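Local coordinates for type IV pilus biogenesis factor PilY1 (Pseudomonas aeruginosa, PDB 3HX6), which takes part in type IV pilus assembly, twitching motility and adhesion to host cells, and probably regulates pilus retraction through calcium binding and release, at residues 72-75 against 76-80; 130-133 against 134-138; 308-312 against 313-317; 402-406 against 407-411; 438-441 against 442-445. The protein carries 3 engineered substitutions. All blocks are in the same frame, centred on the assembly; numbering follows the deposited sequence.

Interaction 1: residues 72-75 against 76-80; sequences GNYS and TFAEA
T76, first residue of 76-80, takes hold of N73, the N-cap of helix 74-82. Its backbone N donates to N73 OD1 at 3.2 Å, a capping bond. The donor stands above the plane of the amide carbonyl, 48° out of it. T76 OG1 donates to the backbone O of N73 at 2.8 Å. With chi1 at 58°, OG1 is turned back toward the residue before the helix. F77 N adds a weak bond to N73 O. Its ring meets that of Y74 obliquely, F77 CD2 to Y74 CE1 at 3.7 Å, with the planes at 36°. The Y74 hydroxyl goes elsewhere, to D144 and to the backbone N of Y60. A78 follows with the first strong i to i+4 bond, its N to Y74 O at 2.6 Å. A78 CB comes obliquely to Y74 CE2, a loose 4.4 Å. E79 N then bonds to S75 O at 2.9 Å. The cap has a second donor, since S75 OG donates to N73 OD1 at 2.6 Å, in the carbonyl plane. Two donors thus grip one amide oxygen. Together they limit rotation of the N73 amide, and OD1 in turn satisfies T76 N, an N-H of the first helical turn.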
loop_
_atom_site.group_PDB
_atom_site.type_symbol
_atom_site.label_atom_id
_atom_site.label_comp_id
_atom_site.label_asym_id
_atom_site.label_seq_id
_atom_site.Cartn_x
_atom_site.Cartn_y
_atom_site.Cartn_z
ATOM N N GLY A 72 -2.722 -25.401 -11.260
ATOM C CA GLY A 72 -2.165 -25.067 -9.960
ATOM C C GLY A 72 -3.155 -24.308 -9.098
ATOM O O GLY A 72 -4.289 -24.067 -9.511
ATOM N N ASN A 73 -2.735 -23.938 -7.892
ATOM C CA ASN A 73 -3.590 -23.182 -6.986
ATOM C C ASN A 73 -2.749 -22.055 -6.393
ATOM O O ASN A 73 -2.055 -22.250 -5.397
ATOM C CB ASN A 73 -4.114 -24.075 -5.860
ATOM C CG ASN A 73 -5.278 -23.450 -5.128
ATOM O OD1 ASN A 73 -5.258 -22.260 -4.806
ATOM N ND2 ASN A 73 -6.306 -24.247 -4.859
ATOM N N TYR A 74 -2.809 -20.874 -6.998
ATOM C CA TYR A 74 -2.001 -19.767 -6.507
ATOM C C TYR A 74 -2.425 -19.260 -5.135
ATOM O O TYR A 74 -1.577 -18.879 -4.330
ATOM C CB TYR A 74 -2.004 -18.601 -7.500
ATOM C CG TYR A 74 -0.836 -17.655 -7.299
ATOM C CD1 TYR A 74 0.467 -18.048 -7.619
ATOM C CD2 TYR A 74 -1.023 -16.381 -6.758
ATOM C CE1 TYR A 74 1.554 -17.199 -7.405
ATOM C CE2 TYR A 74 0.060 -15.523 -6.536
ATOM C CZ TYR A 74 1.346 -15.942 -6.862
ATOM O OH TYR A 74 2.422 -15.109 -6.633
ATOM N N SER A 75 -3.727 -19.254 -4.860
ATOM C CA SER A 75 -4.206 -18.774 -3.566
ATOM C C SER A 75 -3.565 -19.544 -2.412
ATOM O O SER A 75 -3.192 -18.947 -1.404
ATOM C CB SER A 75 -5.729 -18.882 -3.471
ATOM O OG SER A 75 -6.132 -20.237 -3.432
ATOM N N THR A 76 -3.433 -20.862 -2.555
ATOM C CA THR A 76 -2.822 -21.664 -1.498
ATOM C C THR A 76 -1.319 -21.395 -1.432
ATOM O O THR A 76 -0.708 -21.476 -0.366
ATOM C CB THR A 76 -3.067 -23.180 -1.700
ATOM O OG1 THR A 76 -2.546 -23.592 -2.966
ATOM C CG2 THR A 76 -4.555 -23.492 -1.648
ATOM N N PHE A 77 -0.723 -21.073 -2.576
ATOM C CA PHE A 77 0.700 -20.766 -2.613
ATOM C C PHE A 77 0.901 -19.421 -1.937
ATOM O O PHE A 77 1.809 -19.247 -1.133
ATOM C CB PHE A 77 1.199 -20.664 -4.052
ATOM C CG PHE A 77 2.652 -20.282 -4.161
ATOM C CD1 PHE A 77 3.649 -21.224 -3.947
ATOM C CD2 PHE A 77 3.019 -18.977 -4.470
ATOM C CE1 PHE A 77 4.995 -20.874 -4.047
ATOM C CE2 PHE A 77 4.358 -18.619 -4.570
ATOM C CZ PHE A 77 5.345 -19.570 -4.356
ATOM N N ALA A 78 0.049 -18.464 -2.284
ATOM C CA ALA A 78 0.129 -17.125 -1.713
ATOM C C ALA A 78 -0.037 -17.202 -0.200
ATOM O O ALA A 78 0.735 -16.600 0.552
ATOM C CB ALA A 78 -0.949 -16.231 -2.318
ATOM N N GLU A 79 -1.040 -17.954 0.242
ATOM C CA GLU A 79 -1.299 -18.115 1.668
ATOM C C GLU A 79 -0.067 -18.644 2.384
ATOM O O GLU A 79 0.298 -18.157 3.451
ATOM C CB GLU A 79 -2.470 -19.073 1.895
ATOM C CG GLU A 79 -3.842 -18.452 1.678
ATOM C CD GLU A 79 -4.141 -17.344 2.671
ATOM O OE1 GLU A 79 -4.041 -17.595 3.891
ATOM O OE2 GLU A 79 -4.480 -16.226 2.231
ATOM N N ALA A 80 0.568 -19.648 1.790
ATOM C CA ALA A 80 1.757 -20.242 2.379
ATOM C C ALA A 80 2.876 -19.221 2.548
ATOM O O ALA A 80 3.558 -19.198 3.573
ATOM C CB ALA A 80 2.237 -21.397 1.517
#

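Interaction 2: residues 130-133 against 134-138; sequences GAHQ and FYVDG
V136 sets its CG2 methyl over one face of the H132 imidazole, a CH-pi contact one helical turn apart. The methyl is 3.9 Å from the ring centroid and 20° off the ring normal. It is shifted toward the rim, with V136 CG2 at 3.7 Å from H132 CE1. The H132 ring lies anti to its backbone N, and V136 places CG2 beside its own, which brings methyl and ring together. This is the packed side, where H132, Y135 and V136 are buried. Y352 meets the H132 ring edge-to-face, and Y135 touches T329. The backbones of the same two residues are joined by V136 N to H132 O at 2.9 Å, nearly straight at 171°. The looser side carries Q133 and D137. The Q133 chain bends at chi2 and swings NE2 to D137 OD1 at 2.8 Å, though OD1 is less surely placed. The amide and carboxylate planes are 42° apart. F134 is exposed, and its ring leads away from the preceding turn. G138 ends the helix with positive phi. Helix 130-137 is thus a short helix with one buried side, in the beta-propeller domain, leading to the four-stranded antiparallel sheet that starts with strand 141-147.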
loop_
_atom_site.group_PDB
_atom_site.type_symbol
_atom_site.label_atom_id
_atom_site.label_comp_id
_atom_site.label_asym_id
_atom_site.label_seq_id
_atom_site.Cartn_x
_atom_site.Cartn_y
_atom_site.Cartn_z
ATOM N N GLY A 130 32.795 2.863 -6.692
ATOM C CA GLY A 130 31.645 2.306 -6.000
ATOM C C GLY A 130 30.409 2.207 -6.875
ATOM O O GLY A 130 29.736 1.178 -6.898
ATOM N N ALA A 131 30.103 3.281 -7.592
ATOM C CA ALA A 131 28.945 3.304 -8.475
ATOM C C ALA A 131 29.092 2.225 -9.543
ATOM O O ALA A 131 28.168 1.448 -9.795
ATOM C CB ALA A 131 28.815 4.673 -9.129
ATOM N N HIS A 132 30.267 2.177 -10.162
ATOM C CA HIS A 132 30.536 1.200 -11.206
ATOM C C HIS A 132 30.539 -0.225 -10.664
ATOM O O HIS A 132 29.952 -1.127 -11.265
ATOM C CB HIS A 132 31.877 1.497 -11.880
ATOM C CG HIS A 132 32.213 0.551 -12.988
ATOM N ND1 HIS A 132 33.279 -0.321 -12.927
ATOM C CD2 HIS A 132 31.610 0.325 -14.180
ATOM C CE1 HIS A 132 33.319 -1.042 -14.032
ATOM N NE2 HIS A 132 32.316 -0.671 -14.810
ATOM N N GLN A 133 31.200 -0.429 -9.529
ATOM C CA GLN A 133 31.258 -1.758 -8.936
ATOM C C GLN A 133 29.852 -2.186 -8.542
ATOM O O GLN A 133 29.490 -3.361 -8.648
ATOM C CB GLN A 133 32.165 -1.763 -7.703
ATOM C CG GLN A 133 32.458 -3.159 -7.170
ATOM C CD GLN A 133 33.105 -4.054 -8.215
ATOM O OE1 GLN A 133 34.139 -3.708 -8.788
ATOM N NE2 GLN A 133 32.497 -5.209 -8.467
ATOM N N PHE A 134 29.059 -1.225 -8.084
ATOM C CA PHE A 134 27.694 -1.520 -7.687
ATOM C C PHE A 134 26.939 -2.092 -8.884
ATOM O O PHE A 134 26.206 -3.073 -8.752
ATOM C CB PHE A 134 27.010 -0.255 -7.171
ATOM C CG PHE A 134 25.612 -0.484 -6.679
ATOM C CD1 PHE A 134 24.539 -0.478 -7.561
ATOM C CD2 PHE A 134 25.367 -0.728 -5.331
ATOM C CE1 PHE A 134 23.241 -0.711 -7.108
ATOM C CE2 PHE A 134 24.072 -0.962 -4.871
ATOM C CZ PHE A 134 23.008 -0.954 -5.763
ATOM N N TYR A 135 27.129 -1.488 -10.055
ATOM C CA TYR A 135 26.467 -1.976 -11.260
ATOM C C TYR A 135 26.995 -3.352 -11.640
ATOM O O TYR A 135 26.215 -4.269 -11.903
ATOM C CB TYR A 135 26.672 -1.016 -12.437
ATOM C CG TYR A 135 26.281 -1.621 -13.773
ATOM C CD1 TYR A 135 27.253 -2.036 -14.684
ATOM C CD2 TYR A 135 24.937 -1.832 -14.103
ATOM C CE1 TYR A 135 26.900 -2.650 -15.890
ATOM C CE2 TYR A 135 24.573 -2.449 -15.307
ATOM C CZ TYR A 135 25.564 -2.855 -16.193
ATOM O OH TYR A 135 25.225 -3.479 -17.369
ATOM N N VAL A 136 28.319 -3.495 -11.662
ATOM C CA VAL A 136 28.941 -4.760 -12.024
ATOM C C VAL A 136 28.498 -5.924 -11.141
ATOM O O VAL A 136 28.210 -7.001 -11.650
ATOM C CB VAL A 136 30.481 -4.668 -11.986
ATOM C CG1 VAL A 136 31.088 -6.033 -12.285
ATOM C CG2 VAL A 136 30.965 -3.652 -13.005
ATOM N N ASP A 137 28.456 -5.720 -9.827
ATOM C CA ASP A 137 28.026 -6.787 -8.923
ATOM C C ASP A 137 26.572 -7.124 -9.234
ATOM O O ASP A 137 26.140 -8.267 -9.097
ATOM C CB ASP A 137 28.157 -6.354 -7.458
ATOM C CG ASP A 137 29.603 -6.181 -7.029
ATOM O OD1 ASP A 137 30.469 -6.887 -7.585
ATOM O OD2 ASP A 137 29.871 -5.352 -6.129
ATOM N N GLY A 138 25.829 -6.105 -9.651
ATOM C CA GLY A 138 24.438 -6.284 -10.009
ATOM C C GLY A 138 23.516 -6.783 -8.916
ATOM O O GLY A 138 23.806 -6.686 -7.725
#

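Interaction 3: residues 308-312 against 313-317; sequences VSFGG and QPLYS
F310 and Q313 close a tight turn, with Q313 N donating to F310 O at 3.1 Å. The N-H points well at its acceptor, at 159°, but the donor sits above the carbonyl plane, 64° out of it. Within the turn G312 N also bonds to S309 O. The F310 ring packs against the residues that follow the turn. Q313 O lies at the ring edge, in its plane, 3.4 Å from F310 CD1. Further along the same ring, F310 CE1 touches L315 CD1 at 3.7 Å, the two side chains meeting at a slant. L315 has its CG opposite the backbone N (chi1 179°), and CD1 reaches both CE1 and CZ. S309 CB covers one ring face, over its centre. A water donates to Q313 OE1 at 2.6 Å and, weakly, to F310 O. In the next shell, S309 OG bonds to D281 and R279 of strand 276-281. F310 touches A381 and T384, while L315 packs on I371 of strand 367-373. F310, G311 and G312 all have positive phi, which takes the chain round the turn. L315 and Y316 then both face L277 in a classic beta bulge. Turn and bulge interrupt strand 307-317, an outermost strand of a four-stranded antiparallel sheet in the beta-propeller domain.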
loop_
_atom_site.group_PDB
_atom_site.type_symbol
_atom_site.label_atom_id
_atom_site.label_comp_id
_atom_site.label_asym_id
_atom_site.label_seq_id
_atom_site.Cartn_x
_atom_site.Cartn_y
_atom_site.Cartn_z
ATOM N N VAL A 308 12.292 -13.184 -34.676
ATOM C CA VAL A 308 12.604 -11.778 -34.533
ATOM C C VAL A 308 11.490 -11.126 -35.342
ATOM O O VAL A 308 11.152 -11.604 -36.425
ATOM C CB VAL A 308 13.959 -11.410 -35.170
ATOM C CG1 VAL A 308 14.260 -9.945 -34.901
ATOM C CG2 VAL A 308 15.061 -12.299 -34.621
ATOM N N SER A 309 10.913 -10.053 -34.812
ATOM C CA SER A 309 9.818 -9.364 -35.476
ATOM C C SER A 309 10.269 -8.568 -36.694
ATOM O O SER A 309 11.458 -8.436 -36.963
ATOM C CB SER A 309 9.133 -8.401 -34.493
ATOM O OG SER A 309 8.732 -9.058 -33.298
ATOM N N PHE A 310 9.297 -8.049 -37.437
ATOM C CA PHE A 310 9.584 -7.201 -38.582
ATOM C C PHE A 310 10.541 -7.822 -39.594
ATOM O O PHE A 310 11.328 -7.112 -40.222
ATOM C CB PHE A 310 10.165 -5.884 -38.065
ATOM C CG PHE A 310 9.410 -5.314 -36.886
ATOM C CD1 PHE A 310 10.090 -4.747 -35.816
ATOM C CD2 PHE A 310 8.019 -5.344 -36.852
ATOM C CE1 PHE A 310 9.390 -4.220 -34.730
ATOM C CE2 PHE A 310 7.313 -4.819 -35.769
ATOM C CZ PHE A 310 7.995 -4.259 -34.710
ATOM N N GLY A 311 10.482 -9.140 -39.738
ATOM C CA GLY A 311 11.345 -9.821 -40.687
ATOM C C GLY A 311 12.824 -9.759 -40.369
ATOM O O GLY A 311 13.658 -10.057 -41.225
ATOM N N GLY A 312 13.170 -9.383 -39.143
ATOM C CA GLY A 312 14.578 -9.300 -38.794
ATOM C C GLY A 312 15.072 -7.866 -38.736
ATOM O O GLY A 312 16.240 -7.613 -38.456
ATOM N N GLN A 313 14.179 -6.925 -39.019
ATOM C CA GLN A 313 14.519 -5.511 -38.970
ATOM C C GLN A 313 14.252 -5.020 -37.551
ATOM O O GLN A 313 13.253 -5.397 -36.938
ATOM C CB GLN A 313 13.637 -4.711 -39.931
ATOM C CG GLN A 313 13.995 -3.226 -40.017
ATOM C CD GLN A 313 12.918 -2.410 -40.714
ATOM O OE1 GLN A 313 12.046 -2.961 -41.399
ATOM N NE2 GLN A 313 12.975 -1.090 -40.551
ATOM N N PRO A 314 15.141 -4.178 -37.007
ATOM C CA PRO A 314 14.914 -3.681 -35.647
ATOM C C PRO A 314 13.853 -2.586 -35.678
ATOM O O PRO A 314 13.665 -1.919 -36.700
ATOM C CB PRO A 314 16.287 -3.152 -35.241
ATOM C CG PRO A 314 16.836 -2.638 -36.562
ATOM C CD PRO A 314 16.454 -3.747 -37.523
ATOM N N LEU A 315 13.142 -2.411 -34.570
ATOM C CA LEU A 315 12.120 -1.375 -34.501
ATOM C C LEU A 315 12.786 -0.022 -34.718
ATOM O O LEU A 315 12.201 0.892 -35.304
ATOM C CB LEU A 315 11.454 -1.371 -33.122
ATOM C CG LEU A 315 10.372 -0.316 -32.884
ATOM C CD1 LEU A 315 9.077 -0.732 -33.602
ATOM C CD2 LEU A 315 10.113 -0.183 -31.392
ATOM N N TYR A 316 14.022 0.086 -34.241
ATOM C CA TYR A 316 14.770 1.333 -34.313
ATOM C C TYR A 316 16.265 1.075 -34.087
ATOM O O TYR A 316 16.649 0.059 -33.503
ATOM C CB TYR A 316 14.227 2.271 -33.223
ATOM C CG TYR A 316 14.699 3.702 -33.299
ATOM C CD1 TYR A 316 15.775 4.152 -32.529
ATOM C CD2 TYR A 316 14.079 4.607 -34.163
ATOM C CE1 TYR A 316 16.224 5.480 -32.624
ATOM C CE2 TYR A 316 14.518 5.927 -34.263
ATOM C CZ TYR A 316 15.584 6.357 -33.497
ATOM O OH TYR A 316 16.001 7.666 -33.612
ATOM N N SER A 317 17.104 1.985 -34.575
ATOM C CA SER A 317 18.552 1.892 -34.383
ATOM C C SER A 317 18.992 3.254 -33.861
ATOM O O SER A 317 18.940 4.257 -34.580
ATOM C CB SER A 317 19.261 1.573 -35.696
ATOM O OG SER A 317 18.971 0.257 -36.118
HETATM O O HOH W 1 11.806 -5.118 -42.889
#

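Interaction 4: residues 402-406 against 407-411; sequences DSTFA and START
R410 pairs with S403 across a beta hairpin, and its side chain rises from the face that also carries F405 and T408. Its CB lies 4.1 Å from F405 CE2, with the aromatic and arginine side chains nearly at right angles. From CG to NE the chain is extended and leads away from F405. NE donates to the backbone O of L498. At the tip, T408 CG2 sits 3.6 Å above one face of the guanidinium, offset toward its rim. NH2 makes a salt bridge to E547. Three groups thus settle the tip, two polar and one apolar. S403 N meets R410 O at 3.0 Å and R410 N meets S403 O at 2.9 Å, both bonds nearly straight. F405 N to T408 O, at 2.7 Å, closes the hairpin end. A type II' turn from F405 to T408 joins the strands, with A406 at positive phi. On the other face D402 and T411 lie side by side, T411 CG2 next to D402 OD1, while T411 OG1 turns to E523. Strands 392-405 and 408-415 are neighbours in the large mixed sheet. Strand 433-437 flanks the first and strand 521-524 the second, and the loop holding A499 and R500 covers F405 and T408.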
loop_
_atom_site.group_PDB
_atom_site.type_symbol
_atom_site.label_atom_id
_atom_site.label_comp_id
_atom_site.label_asym_id
_atom_site.label_seq_id
_atom_site.Cartn_x
_atom_site.Cartn_y
_atom_site.Cartn_z
ATOM N N ASP A 402 19.060 24.900 -8.364
ATOM C CA ASP A 402 18.937 24.521 -6.973
ATOM C C ASP A 402 17.751 25.328 -6.477
ATOM O O ASP A 402 17.674 26.539 -6.701
ATOM C CB ASP A 402 20.202 24.902 -6.207
ATOM C CG ASP A 402 21.310 23.883 -6.372
ATOM O OD1 ASP A 402 21.400 23.262 -7.451
ATOM O OD2 ASP A 402 22.099 23.705 -5.421
ATOM N N SER A 403 16.815 24.657 -5.824
ATOM C CA SER A 403 15.638 25.326 -5.315
ATOM C C SER A 403 15.195 24.644 -4.030
ATOM O O SER A 403 15.754 23.624 -3.631
ATOM C CB SER A 403 14.519 25.272 -6.357
ATOM O OG SER A 403 13.359 25.944 -5.904
ATOM N N THR A 404 14.190 25.218 -3.384
ATOM C CA THR A 404 13.670 24.671 -2.143
ATOM C C THR A 404 12.178 24.417 -2.322
ATOM O O THR A 404 11.454 25.261 -2.841
ATOM C CB THR A 404 13.918 25.653 -0.981
ATOM O OG1 THR A 404 15.317 25.956 -0.921
ATOM C CG2 THR A 404 13.489 25.045 0.346
ATOM N N PHE A 405 11.735 23.236 -1.913
ATOM C CA PHE A 405 10.341 22.835 -2.029
ATOM C C PHE A 405 9.879 22.622 -0.603
ATOM O O PHE A 405 10.285 21.666 0.062
ATOM C CB PHE A 405 10.274 21.564 -2.875
ATOM C CG PHE A 405 10.930 21.727 -4.218
ATOM C CD1 PHE A 405 10.222 22.259 -5.291
ATOM C CD2 PHE A 405 12.286 21.451 -4.383
ATOM C CE1 PHE A 405 10.852 22.520 -6.503
ATOM C CE2 PHE A 405 12.927 21.709 -5.592
ATOM C CZ PHE A 405 12.210 22.244 -6.654
ATOM N N ALA A 406 9.033 23.537 -0.141
ATOM C CA ALA A 406 8.569 23.542 1.239
ATOM C C ALA A 406 9.848 23.952 1.971
ATOM O O ALA A 406 10.287 25.098 1.862
ATOM C CB ALA A 406 8.112 22.158 1.674
ATOM N N SER A 407 10.466 23.016 2.681
ATOM C CA SER A 407 11.705 23.309 3.396
ATOM C C SER A 407 12.869 22.515 2.805
ATOM O O SER A 407 14.034 22.796 3.084
ATOM C CB SER A 407 11.555 22.951 4.874
ATOM O OG SER A 407 10.434 23.599 5.443
ATOM N N THR A 408 12.543 21.528 1.977
ATOM C CA THR A 408 13.550 20.665 1.373
ATOM C C THR A 408 14.257 21.271 0.165
ATOM O O THR A 408 13.617 21.695 -0.794
ATOM C CB THR A 408 12.925 19.329 0.943
ATOM O OG1 THR A 408 12.126 18.809 2.014
ATOM C CG2 THR A 408 14.013 18.323 0.596
ATOM N N ALA A 409 15.583 21.300 0.218
ATOM C CA ALA A 409 16.379 21.833 -0.880
ATOM C C ALA A 409 16.770 20.678 -1.799
ATOM O O ALA A 409 17.090 19.591 -1.325
ATOM C CB ALA A 409 17.626 22.521 -0.340
ATOM N N ARG A 410 16.731 20.913 -3.108
ATOM C CA ARG A 410 17.088 19.889 -4.091
ATOM C C ARG A 410 17.632 20.545 -5.351
ATOM O O ARG A 410 17.384 21.726 -5.602
ATOM C CB ARG A 410 15.862 19.063 -4.502
ATOM C CG ARG A 410 15.171 18.283 -3.401
ATOM C CD ARG A 410 13.989 17.514 -3.965
ATOM N NE ARG A 410 13.183 16.888 -2.922
ATOM C CZ ARG A 410 13.516 15.773 -2.281
ATOM N NH1 ARG A 410 14.644 15.142 -2.581
ATOM N NH2 ARG A 410 12.724 15.298 -1.328
ATOM N N THR A 411 18.382 19.782 -6.139
ATOM C CA THR A 411 18.880 20.292 -7.407
ATOM C C THR A 411 17.949 19.595 -8.397
ATOM O O THR A 411 17.822 18.368 -8.394
ATOM C CB THR A 411 20.353 19.900 -7.675
ATOM O OG1 THR A 411 20.452 18.486 -7.852
ATOM C CG2 THR A 411 21.231 20.320 -6.511
#

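Interaction 5: residues 438-441 against 442-445; sequences FMVN and GTLK
M439 and L444 lie side by side and point the same way, flanking a type I' beta turn from V440 to T443. The M439 chain is extended beyond CG, which brings its sulfur to G442 CA. M439 SD lies 3.7 Å from L444 CD2. The same M439 SD is 3.5 Å from G442 CA, where no side chain intervenes. Nearer the backbone, M439 CB rests 3.4 Å from T443 O. With chi1 at 64°, M439 CG is set between its backbone N and carbonyl carbon. A365 touches both M439 and L444, so this apolar pair continues onto a neighbouring loop. V440 and T443 also lie side by side, pointing the same way, but a clash in the model leaves the detail doubtful. The turn bond, T443 N to V440 O, is weak, and the place of V440 O is doubtful. N441 and G442 both have positive phi, as the two corner residues of a type I' turn do. K445 NZ donates to T443 OG1 at 2.8 Å. Outside the turn, the backbone of N441 bonds to L397 and that of F438 to Q366. One water accepts from G442 N at 2.7 Å. Another donates to F438 O and accepts from K445 N at 2.8 Å.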
loop_
_atom_site.group_PDB
_atom_site.type_symbol
_atom_site.label_atom_id
_atom_site.label_comp_id
_atom_site.label_asym_id
_atom_site.label_seq_id
_atom_site.Cartn_x
_atom_site.Cartn_y
_atom_site.Cartn_z
ATOM N N PHE A 438 20.356 13.087 -23.028
ATOM C CA PHE A 438 20.658 13.294 -21.621
ATOM C C PHE A 438 21.748 14.350 -21.476
ATOM O O PHE A 438 22.940 14.039 -21.400
ATOM C CB PHE A 438 21.093 11.978 -20.976
ATOM C CG PHE A 438 19.971 10.990 -20.818
ATOM C CD1 PHE A 438 18.851 11.308 -20.057
ATOM C CD2 PHE A 438 20.031 9.749 -21.432
ATOM C CE1 PHE A 438 17.804 10.402 -19.910
ATOM C CE2 PHE A 438 18.989 8.833 -21.295
ATOM C CZ PHE A 438 17.874 9.161 -20.531
ATOM N N MET A 439 21.315 15.603 -21.463
ATOM C CA MET A 439 22.217 16.736 -21.340
ATOM C C MET A 439 21.380 17.983 -21.115
ATOM O O MET A 439 20.309 18.141 -21.709
ATOM C CB MET A 439 23.050 16.898 -22.620
ATOM C CG MET A 439 22.234 17.244 -23.871
ATOM S SD MET A 439 23.237 17.226 -25.376
ATOM C CE MET A 439 22.024 17.719 -26.650
ATOM N N VAL A 440 21.854 18.865 -20.247
ATOM C CA VAL A 440 21.127 20.094 -19.987
ATOM C C VAL A 440 21.699 21.201 -20.869
ATOM O O VAL A 440 22.817 21.653 -20.668
ATOM C CB VAL A 440 21.217 20.490 -18.501
ATOM C CG1 VAL A 440 22.659 20.491 -18.052
ATOM C CG2 VAL A 440 20.594 21.856 -18.293
ATOM N N ASN A 441 20.923 21.621 -21.857
ATOM C CA ASN A 441 21.342 22.658 -22.794
ATOM C C ASN A 441 22.645 22.298 -23.505
ATOM O O ASN A 441 23.579 23.099 -23.561
ATOM C CB ASN A 441 21.510 24.008 -22.090
ATOM C CG ASN A 441 21.415 25.179 -23.059
ATOM O OD1 ASN A 441 21.503 24.999 -24.275
ATOM N ND2 ASN A 441 21.238 26.382 -22.526
ATOM N N GLY A 442 22.704 21.079 -24.029
ATOM C CA GLY A 442 23.875 20.635 -24.761
ATOM C C GLY A 442 25.153 20.297 -24.012
ATOM O O GLY A 442 26.091 19.795 -24.632
ATOM N N THR A 443 25.226 20.551 -22.707
ATOM C CA THR A 443 26.458 20.224 -21.996
ATOM C C THR A 443 26.599 18.722 -21.766
ATOM O O THR A 443 25.841 18.102 -21.011
ATOM C CB THR A 443 26.596 21.017 -20.663
ATOM O OG1 THR A 443 27.302 20.235 -19.693
ATOM C CG2 THR A 443 25.277 21.408 -20.142
ATOM N N LEU A 444 27.581 18.152 -22.457
ATOM C CA LEU A 444 27.873 16.726 -22.406
ATOM C C LEU A 444 28.621 16.334 -21.141
ATOM O O LEU A 444 29.738 16.792 -20.907
ATOM C CB LEU A 444 28.700 16.334 -23.631
ATOM C CG LEU A 444 28.081 16.775 -24.959
ATOM C CD1 LEU A 444 29.024 16.438 -26.100
ATOM C CD2 LEU A 444 26.723 16.095 -25.148
ATOM N N LYS A 445 27.998 15.483 -20.331
ATOM C CA LYS A 445 28.602 15.023 -19.089
ATOM C C LYS A 445 28.687 13.501 -19.086
ATOM O O LYS A 445 29.163 12.896 -18.127
ATOM C CB LYS A 445 27.770 15.482 -17.888
ATOM C CG LYS A 445 27.779 16.986 -17.623
ATOM C CD LYS A 445 29.196 17.502 -17.388
ATOM C CE LYS A 445 29.199 18.768 -16.545
ATOM N NZ LYS A 445 28.295 19.816 -17.089
HETATM O O HOH W 2 25.437 14.504 -20.041
HETATM O O HOH W 3 20.134 20.300 -24.417
#

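Overall arrangement
The five contacts are separate local elements in the C-terminal part of PilY1, and no two touch within the chain. They follow one another along the chain. Interactions 4 and 5 are the closest pair, with nearest atoms about 10 Å apart, on the same side of the chain's centre. Strand 392-405 connects them: it carries the hairpin of interaction 4, and its L397 bonds to N441 of interaction 5. Interaction 5 also comes within about 12 Å of interactions 2 and 3, between nearest atoms. Interaction 3 does not reach the calcium site: the S309 side chain is about 14 Å from the ion and about 10 Å from that of its ligand D266. N73 and S75 of interaction 1 pack on S407 of the second subunit, a residue of that copy's interaction 4.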